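Local coordinates for protein phosphoserine aminotransferase (Bacillus alcalophilus, PDB 1W23) that catalyses the reversible, pyridoxal-phosphate-dependent transfer of an amino group between phosphoserine and 2-oxoglutarate in serine biosynthesis, at residues N197-V205 with P240-L251; S126-F136 with N151-P162. One frame throughout, in Å; residues are numbered along the deposited sequence.

Interaction 1: residues N197-V205 with P240-L251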
# COMPACT_ATOMS: atom_id res chain seq x y z
N ASN A 197 -0.02 -7.69 -13.90
CA ASN A 197 -0.96 -7.47 -14.99
C ASN A 197 -1.99 -6.40 -14.79
O ASN A 197 -2.77 -6.14 -15.73
CB ASN A 197 -1.78 -8.73 -15.25
CG ASN A 197 -1.15 -9.56 -16.28
OD1 ASN A 197 -0.28 -9.18 -17.06
ND2 ASN A 197 -1.79 -10.70 -16.31
N LEU A 198 -1.98 -5.79 -13.57
CA LEU A 198 -3.06 -4.87 -13.35
C LEU A 198 -2.66 -3.45 -13.09
O LEU A 198 -3.50 -2.57 -13.22
CB LEU A 198 -3.94 -5.38 -12.24
CG LEU A 198 -4.53 -6.76 -12.44
CD1 LEU A 198 -5.39 -7.12 -11.22
CD2 LEU A 198 -5.32 -6.84 -13.73
N GLY A 199 -1.43 -3.20 -12.71
CA GLY A 199 -1.30 -1.81 -12.20
C GLY A 199 0.06 -1.81 -11.48
O GLY A 199 0.82 -2.76 -11.48
N PRO A 200 0.29 -0.76 -10.82
CA PRO A 200 1.49 -0.66 -10.02
C PRO A 200 1.27 -1.36 -8.66
O PRO A 200 0.29 -1.86 -8.28
CB PRO A 200 1.77 0.85 -9.90
CG PRO A 200 0.38 1.42 -9.83
CD PRO A 200 -0.34 0.61 -10.90
N SER A 201 2.39 -1.46 -7.97
CA SER A 201 2.38 -2.02 -6.63
C SER A 201 1.68 -1.16 -5.63
O SER A 201 1.55 0.05 -5.83
CB SER A 201 3.84 -2.26 -6.20
OG SER A 201 4.45 -1.01 -5.98
N GLY A 202 1.26 -1.75 -4.53
CA GLY A 202 0.64 -1.09 -3.43
C GLY A 202 -0.84 -1.38 -3.25
O GLY A 202 -1.43 -0.99 -2.23
N VAL A 203 -1.47 -2.06 -4.22
CA VAL A 203 -2.82 -2.61 -4.02
C VAL A 203 -2.82 -4.08 -4.44
O VAL A 203 -2.10 -4.47 -5.38
CB VAL A 203 -3.87 -1.76 -4.73
CG1 VAL A 203 -3.73 -1.84 -6.28
CG2 VAL A 203 -5.30 -2.14 -4.27
N THR A 204 -3.65 -4.82 -3.74
CA THR A 204 -3.90 -6.24 -3.96
C THR A 204 -5.39 -6.37 -4.22
O THR A 204 -6.24 -5.88 -3.45
CB THR A 204 -3.47 -7.04 -2.73
OG1 THR A 204 -2.07 -6.81 -2.49
CG2 THR A 204 -3.65 -8.53 -2.91
N VAL A 205 -5.74 -7.02 -5.34
CA VAL A 205 -7.13 -7.30 -5.70
C VAL A 205 -7.54 -8.63 -5.11
O VAL A 205 -6.84 -9.64 -5.25
CB VAL A 205 -7.30 -7.31 -7.23
CG1 VAL A 205 -8.69 -7.77 -7.63
CG2 VAL A 205 -6.96 -5.94 -7.80
N PRO A 240 -5.04 2.95 -0.89
CA PRO A 240 -3.92 3.38 -1.75
C PRO A 240 -4.51 4.01 -3.03
O PRO A 240 -4.68 3.36 -4.06
CB PRO A 240 -3.16 2.08 -1.99
CG PRO A 240 -4.23 1.02 -1.97
CD PRO A 240 -5.20 1.48 -0.91
N THR A 241 -4.87 5.29 -2.93
CA THR A 241 -5.73 5.90 -3.95
C THR A 241 -5.03 5.99 -5.31
O THR A 241 -5.67 5.72 -6.32
CB THR A 241 -6.19 7.31 -3.51
OG1 THR A 241 -5.04 8.08 -3.15
CG2 THR A 241 -7.16 7.27 -2.35
N PHE A 242 -3.76 6.34 -5.32
CA PHE A 242 -3.06 6.45 -6.62
C PHE A 242 -2.90 5.06 -7.26
O PHE A 242 -3.08 4.91 -8.49
CB PHE A 242 -1.73 7.17 -6.52
CG PHE A 242 -1.16 7.51 -7.90
CD1 PHE A 242 -1.75 8.49 -8.67
CD2 PHE A 242 -0.07 6.86 -8.40
CE1 PHE A 242 -1.26 8.79 -9.91
CE2 PHE A 242 0.43 7.16 -9.66
CZ PHE A 242 -0.15 8.17 -10.43
N SER A 243 -2.61 4.05 -6.47
CA SER A 243 -2.51 2.68 -7.03
C SER A 243 -3.85 2.23 -7.60
O SER A 243 -3.86 1.58 -8.68
CB SER A 243 -2.00 1.70 -6.00
OG SER A 243 -0.69 1.99 -5.61
N ILE A 244 -4.95 2.50 -6.93
CA ILE A 244 -6.27 2.11 -7.45
C ILE A 244 -6.63 2.91 -8.68
O ILE A 244 -7.20 2.36 -9.66
CB ILE A 244 -7.33 2.20 -6.32
CG1 ILE A 244 -7.05 1.13 -5.25
CG2 ILE A 244 -8.73 2.09 -6.88
CD1 ILE A 244 -7.71 1.36 -3.90
N TYR A 245 -6.28 4.19 -8.73
CA TYR A 245 -6.48 5.00 -9.94
C TYR A 245 -5.67 4.42 -11.08
O TYR A 245 -6.19 4.29 -12.22
CB TYR A 245 -6.03 6.45 -9.59
CG TYR A 245 -5.73 7.27 -10.80
CD1 TYR A 245 -6.73 7.91 -11.54
CD2 TYR A 245 -4.43 7.42 -11.26
CE1 TYR A 245 -6.42 8.66 -12.65
CE2 TYR A 245 -4.13 8.14 -12.38
CZ TYR A 245 -5.16 8.77 -13.08
OH TYR A 245 -4.80 9.47 -14.22
N MET A 246 -4.40 4.04 -10.86
CA MET A 246 -3.62 3.46 -11.96
C MET A 246 -4.20 2.14 -12.40
O MET A 246 -4.20 1.83 -13.62
CB MET A 246 -2.15 3.32 -11.54
CG MET A 246 -1.40 4.62 -11.50
SD MET A 246 -1.28 5.48 -13.05
CE MET A 246 -0.63 4.27 -14.15
N LEU A 247 -4.66 1.29 -11.48
CA LEU A 247 -5.35 0.07 -11.79
C LEU A 247 -6.56 0.36 -12.70
O LEU A 247 -6.74 -0.31 -13.73
CB LEU A 247 -5.79 -0.62 -10.49
CG LEU A 247 -6.77 -1.80 -10.61
CD1 LEU A 247 -6.25 -2.96 -11.30
CD2 LEU A 247 -7.29 -2.13 -9.20
N ARG A 248 -7.38 1.36 -12.36
CA ARG A 248 -8.48 1.74 -13.21
C ARG A 248 -7.97 2.03 -14.62
O ARG A 248 -8.54 1.57 -15.61
CB ARG A 248 -9.21 2.93 -12.55
CG ARG A 248 -10.56 3.31 -13.19
CD ARG A 248 -10.50 4.00 -14.57
NE ARG A 248 -9.62 5.19 -14.54
CZ ARG A 248 -10.05 6.39 -14.22
NH1 ARG A 248 -11.33 6.65 -13.96
NH2 ARG A 248 -9.15 7.40 -14.15
N ASN A 249 -6.93 2.88 -14.72
CA ASN A 249 -6.40 3.23 -16.05
C ASN A 249 -5.94 2.00 -16.81
O ASN A 249 -6.18 1.92 -18.06
CB ASN A 249 -5.25 4.22 -15.92
CG ASN A 249 -5.66 5.61 -15.52
OD1 ASN A 249 -6.82 5.90 -15.21
ND2 ASN A 249 -4.67 6.51 -15.62
N VAL A 250 -5.28 1.05 -16.19
CA VAL A 250 -4.84 -0.18 -16.88
C VAL A 250 -6.03 -0.99 -17.33
O VAL A 250 -6.06 -1.49 -18.46
CB VAL A 250 -3.90 -0.99 -15.96
CG1 VAL A 250 -3.62 -2.36 -16.60
CG2 VAL A 250 -2.60 -0.23 -15.74
N LEU A 251 -7.05 -1.12 -16.48
CA LEU A 251 -8.25 -1.88 -16.86
C LEU A 251 -8.96 -1.22 -18.05
O LEU A 251 -9.49 -1.92 -18.93
CB LEU A 251 -9.20 -2.02 -15.68
CG LEU A 251 -8.68 -2.79 -14.47
CD1 LEU A 251 -9.61 -2.58 -13.29
CD2 LEU A 251 -8.58 -4.26 -14.81
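Leu247 reaches from the helix into the bend of 197-205 and touches it at two places, Leu198 and Val205. Chi1 of 169° sets its CG anti to the backbone N and swings it toward the loop, where the two methyls diverge. CD1 packs tightly on Leu198, 3.5 Å from its CB, while CD2 meets Val205 CG2, on strand 204-209, at 4.1 Å. The carbonyl of Leu198 points at the same helix face: its O accepts a CA-H...O contact from Leu247 CA (3.5 Å) and rests 3.2 Å from Val250 CB, buried among carbons with no conventional donor. Gly199 brings the two backbones together here, its CA 4.5 Å from Leu247 CA.

The stretch is the turn that follows the cofactor lysine of a class-V, fold type I aminotransferase and leads into strand 204-209 of the large mixed sheet, so helix 241-256 packs against the route from cofactor to sheet.

Val203 supplies the third large surface. Its CG1 lies against Ser243 CB and its CG2 against Ile244 CG1 (3.8 Å), while CB faces Pro240 CG. Ser243 OG donates to Ser201 O at 3.0 Å, tilted 31° from the carbonyl plane. The Pro200 ring crosses Met246 at about a right angle, with Pro200 CD pressed to 3.3 Å from Met246 CB. Ser201 OG instead bonds to Pro239 O and Thr241 N of the second subunit.

Interaction 2: residues S126-F136 with N151-P162. With PLP (pyridoxal-5'-phosphate), chain J.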
# COMPACT_ATOMS: atom_id res chain seq x y z
N SER A 126 11.48 -30.45 -9.13
CA SER A 126 11.83 -29.06 -9.32
C SER A 126 10.76 -28.30 -10.06
O SER A 126 11.06 -27.38 -10.82
CB SER A 126 13.21 -28.87 -10.02
OG SER A 126 14.21 -29.53 -9.20
N TYR A 127 9.51 -28.64 -9.82
CA TYR A 127 8.40 -27.79 -10.27
C TYR A 127 8.44 -27.53 -11.78
O TYR A 127 8.31 -26.40 -12.25
CB TYR A 127 8.38 -26.50 -9.47
CG TYR A 127 8.08 -26.64 -7.98
CD1 TYR A 127 8.93 -26.10 -7.01
CD2 TYR A 127 6.92 -27.28 -7.54
CE1 TYR A 127 8.67 -26.20 -5.66
CE2 TYR A 127 6.62 -27.35 -6.17
CZ TYR A 127 7.50 -26.81 -5.23
OH TYR A 127 7.15 -26.92 -3.91
N GLN A 128 8.59 -28.62 -12.54
CA GLN A 128 8.58 -28.51 -14.01
C GLN A 128 7.19 -28.58 -14.58
O GLN A 128 7.00 -28.36 -15.79
CB GLN A 128 9.42 -29.62 -14.64
CG GLN A 128 10.89 -29.51 -14.31
CD GLN A 128 11.69 -30.69 -14.84
OE1 GLN A 128 11.73 -30.92 -16.04
NE2 GLN A 128 12.39 -31.39 -13.98
N SER A 129 6.16 -28.92 -13.81
CA SER A 129 4.81 -29.15 -14.32
C SER A 129 3.76 -28.90 -13.25
O SER A 129 4.01 -28.84 -12.05
CB SER A 129 4.67 -30.59 -14.82
OG SER A 129 4.71 -31.54 -13.78
N ILE A 130 2.52 -28.82 -13.74
CA ILE A 130 1.34 -28.84 -12.86
C ILE A 130 0.91 -30.26 -12.66
O ILE A 130 0.81 -31.01 -13.66
CB ILE A 130 0.22 -28.02 -13.51
CG1 ILE A 130 0.67 -26.60 -13.96
CG2 ILE A 130 -1.03 -27.97 -12.64
CD1 ILE A 130 1.28 -25.76 -12.85
N PRO A 131 0.66 -30.74 -11.44
CA PRO A 131 0.19 -32.15 -11.25
C PRO A 131 -1.17 -32.33 -11.86
O PRO A 131 -2.02 -31.45 -11.95
CB PRO A 131 0.15 -32.30 -9.73
CG PRO A 131 0.06 -30.93 -9.22
CD PRO A 131 0.77 -30.02 -10.17
N ASP A 132 -1.42 -33.57 -12.32
CA ASP A 132 -2.70 -34.02 -12.78
C ASP A 132 -3.69 -33.91 -11.63
O ASP A 132 -3.40 -34.30 -10.51
CB ASP A 132 -2.55 -35.48 -13.19
CG ASP A 132 -1.73 -35.81 -14.40
OD1 ASP A 132 -1.44 -37.02 -14.60
OD2 ASP A 132 -1.44 -34.90 -15.19
N PHE A 133 -4.90 -33.42 -11.91
CA PHE A 133 -5.88 -33.22 -10.88
C PHE A 133 -6.28 -34.53 -10.23
O PHE A 133 -6.74 -34.50 -9.07
CB PHE A 133 -7.11 -32.54 -11.47
CG PHE A 133 -6.82 -31.15 -12.05
CD1 PHE A 133 -7.75 -30.55 -12.89
CD2 PHE A 133 -5.67 -30.43 -11.80
CE1 PHE A 133 -7.57 -29.30 -13.48
CE2 PHE A 133 -5.45 -29.19 -12.40
CZ PHE A 133 -6.38 -28.62 -13.23
N SER A 134 -6.16 -35.65 -10.93
CA SER A 134 -6.41 -36.97 -10.36
C SER A 134 -5.47 -37.26 -9.18
O SER A 134 -5.78 -38.18 -8.40
CB SER A 134 -6.29 -38.06 -11.45
OG SER A 134 -5.00 -38.12 -12.01
N GLU A 135 -4.34 -36.60 -9.09
CA GLU A 135 -3.44 -36.84 -8.01
C GLU A 135 -3.86 -36.15 -6.69
O GLU A 135 -3.23 -36.38 -5.65
CB GLU A 135 -2.03 -36.39 -8.37
CG GLU A 135 -1.48 -36.89 -9.68
CD GLU A 135 -0.20 -36.22 -10.12
OE1 GLU A 135 0.63 -36.00 -9.17
OE2 GLU A 135 0.17 -35.85 -11.30
N PHE A 136 -4.87 -35.27 -6.76
CA PHE A 136 -5.12 -34.42 -5.60
C PHE A 136 -5.73 -35.23 -4.47
O PHE A 136 -6.72 -35.96 -4.61
CB PHE A 136 -6.09 -33.30 -5.92
CG PHE A 136 -5.55 -32.18 -6.81
CD1 PHE A 136 -4.36 -32.23 -7.50
CD2 PHE A 136 -6.34 -31.04 -6.94
CE1 PHE A 136 -3.98 -31.14 -8.29
CE2 PHE A 136 -5.93 -29.98 -7.68
CZ PHE A 136 -4.76 -30.03 -8.36
N ASN A 151 3.08 -19.93 -11.65
CA ASN A 151 4.21 -20.09 -10.73
C ASN A 151 5.37 -19.26 -11.27
O ASN A 151 6.17 -19.67 -12.12
CB ASN A 151 4.58 -21.56 -10.62
CG ASN A 151 3.34 -22.33 -10.19
OD1 ASN A 151 2.97 -22.27 -9.01
ND2 ASN A 151 2.71 -23.02 -11.10
N THR A 152 5.40 -18.00 -10.79
CA THR A 152 6.19 -16.92 -11.41
C THR A 152 7.66 -17.26 -11.52
O THR A 152 8.34 -16.81 -12.47
CB THR A 152 6.01 -15.63 -10.54
OG1 THR A 152 4.65 -15.63 -10.06
CG2 THR A 152 6.30 -14.37 -11.34
N ILE A 153 8.20 -17.95 -10.51
CA ILE A 153 9.64 -18.27 -10.48
C ILE A 153 10.03 -19.39 -11.40
O ILE A 153 11.13 -19.42 -11.97
CB ILE A 153 10.08 -18.52 -9.01
CG1 ILE A 153 10.08 -17.18 -8.26
CG2 ILE A 153 11.43 -19.23 -8.94
CD1 ILE A 153 10.11 -17.24 -6.75
N TYR A 154 9.13 -20.37 -11.54
CA TYR A 154 9.38 -21.61 -12.31
C TYR A 154 8.85 -21.56 -13.72
O TYR A 154 9.25 -22.40 -14.55
CB TYR A 154 8.82 -22.82 -11.53
CG TYR A 154 9.73 -23.10 -10.34
CD1 TYR A 154 9.45 -22.60 -9.09
CD2 TYR A 154 10.89 -23.81 -10.51
CE1 TYR A 154 10.31 -22.83 -8.02
CE2 TYR A 154 11.74 -24.05 -9.44
CZ TYR A 154 11.43 -23.56 -8.20
OH TYR A 154 12.30 -23.79 -7.12
N GLY A 155 7.99 -20.63 -14.08
CA GLY A 155 7.51 -20.51 -15.47
C GLY A 155 6.51 -21.57 -15.87
O GLY A 155 6.46 -21.95 -17.06
N THR A 156 5.68 -22.04 -14.95
CA THR A 156 4.62 -22.99 -15.23
C THR A 156 3.26 -22.37 -14.88
O THR A 156 3.18 -21.43 -14.08
CB THR A 156 4.81 -24.29 -14.42
OG1 THR A 156 4.71 -23.92 -13.04
CG2 THR A 156 6.12 -24.98 -14.70
N GLN A 157 2.20 -22.92 -15.48
CA GLN A 157 0.88 -22.32 -15.34
C GLN A 157 -0.20 -23.36 -15.54
O GLN A 157 -0.11 -24.22 -16.43
CB GLN A 157 0.74 -21.22 -16.42
CG GLN A 157 -0.52 -20.42 -16.42
CD GLN A 157 -0.54 -19.38 -17.52
OE1 GLN A 157 0.13 -19.52 -18.56
NE2 GLN A 157 -1.32 -18.28 -17.31
N TYR A 158 -1.25 -23.27 -14.73
CA TYR A 158 -2.46 -24.06 -14.92
C TYR A 158 -3.09 -23.75 -16.27
O TYR A 158 -3.30 -22.58 -16.62
CB TYR A 158 -3.47 -23.77 -13.81
CG TYR A 158 -3.19 -24.45 -12.48
CD1 TYR A 158 -2.14 -24.05 -11.66
CD2 TYR A 158 -4.02 -25.47 -12.01
CE1 TYR A 158 -1.90 -24.67 -10.43
CE2 TYR A 158 -3.79 -26.07 -10.80
CZ TYR A 158 -2.74 -25.69 -10.01
OH TYR A 158 -2.53 -26.32 -8.79
N GLN A 159 -3.45 -24.80 -17.01
CA GLN A 159 -4.16 -24.65 -18.29
C GLN A 159 -5.64 -24.50 -18.07
O GLN A 159 -6.30 -23.94 -18.96
CB GLN A 159 -3.92 -25.88 -19.19
CG GLN A 159 -2.44 -26.06 -19.44
CD GLN A 159 -1.82 -24.79 -20.00
OE1 GLN A 159 -2.22 -24.40 -21.13
NE2 GLN A 159 -0.93 -24.14 -19.25
N ASN A 160 -6.15 -25.02 -17.00
CA ASN A 160 -7.57 -25.01 -16.61
C ASN A 160 -7.55 -25.33 -15.12
O ASN A 160 -6.45 -25.52 -14.54
CB ASN A 160 -8.40 -25.97 -17.45
CG ASN A 160 -7.67 -27.29 -17.59
OD1 ASN A 160 -7.35 -27.89 -16.56
ND2 ASN A 160 -7.41 -27.73 -18.81
N PHE A 161 -8.70 -25.33 -14.49
CA PHE A 161 -8.79 -25.37 -13.04
C PHE A 161 -9.67 -26.50 -12.62
O PHE A 161 -10.66 -26.83 -13.27
CB PHE A 161 -9.33 -24.03 -12.51
CG PHE A 161 -8.36 -22.91 -12.82
CD1 PHE A 161 -8.65 -21.95 -13.75
CD2 PHE A 161 -7.14 -22.85 -12.16
CE1 PHE A 161 -7.71 -20.95 -14.03
CE2 PHE A 161 -6.22 -21.83 -12.43
CZ PHE A 161 -6.52 -20.85 -13.35
N PRO A 162 -9.35 -27.09 -11.48
CA PRO A 162 -10.17 -28.24 -11.05
C PRO A 162 -11.53 -27.85 -10.55
O PRO A 162 -11.75 -26.75 -10.02
CB PRO A 162 -9.27 -28.77 -9.94
CG PRO A 162 -8.59 -27.59 -9.34
CD PRO A 162 -8.29 -26.72 -10.55
N1 PLP J . 2.48 -14.77 -5.40
C2 PLP J . 2.97 -14.76 -6.70
C2A PLP J . 2.46 -15.82 -7.61
C3 PLP J . 3.87 -13.78 -7.10
O3 PLP J . 4.31 -13.76 -8.33
C4 PLP J . 4.32 -12.80 -6.14
C4A PLP J . 5.23 -11.72 -6.60
C5 PLP J . 3.79 -12.84 -4.84
C6 PLP J . 2.90 -13.84 -4.50
C5A PLP J . 4.21 -11.87 -3.77
O4P PLP J . 3.49 -10.60 -3.97
P PLP J . 3.82 -9.34 -2.99
O1P PLP J . 5.27 -9.00 -3.20
O2P PLP J . 3.54 -9.80 -1.57
O3P PLP J . 2.82 -8.31 -3.48
O HOH W 1 5.32 -26.03 -11.51
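Ile130 lays its CG2 methyl over the centre of the Tyr158 ring, 3.8 Å from the centroid and 8° off the normal. CG2 stands anti to the backbone N (chi1 -51° for CG1), and the other branch runs along Gln157, CG1 3.5 Å from its O, with CD1 against Asn151 ND2. Phe133 takes Pro162 CB over one face (4.0 Å to the centroid), with Asn160 O at the ring edge, 3.4 Å from Phe133 CZ. At the other end the Tyr127 ring turns its edge to the face of Tyr154, planes 60° apart, and Tyr127 CB also sits over that face; Ile153 CG2 backs the opposite one.

Polar links position these groups. A water bridges Ser129 O and Thr156 OG1, 2.7 Å from the latter. Asn151 ND2 donates to the same hydroxyl (2.9 Å), and Asn151 OD1 bonds to Thr99 OG1, so the amide is held from both ends. Tyr127 OH is bound to Glu104 on helix 101-111.

Strands 150-151 and 156-157 form a short, weakly bonded antiparallel hairpin through Asn151 N to Thr156 O. Its turn carries Thr152, whose OG1 shares a 2.6 Å hydrogen bond with O3 of pyridoxal phosphate in the cofactor site of this class-V aminotransferase.

Interactions 1 and 2 lie on opposite sides of the chain's centre, their own centres 27 Å apart and their nearest atoms about 8 Å apart without touching. The cofactor relates them. From 151-162, Thr152 contacts its 3-hydroxyl oxygen, whereas 197-205 begins just after Lys196, the residue to which the cofactor becomes attached, though not in this structure; the Ser201 side chain is about 7 Å from pyridoxal phosphate at the nearest atoms. Interaction 1 also adjoins the second subunit, whose Asn237 and Thr238 bind this cofactor and immediately precede the Pro239 bonded by Ser201. No other protein chain of the assembly touches interaction 2, so it borders the site from within one subunit.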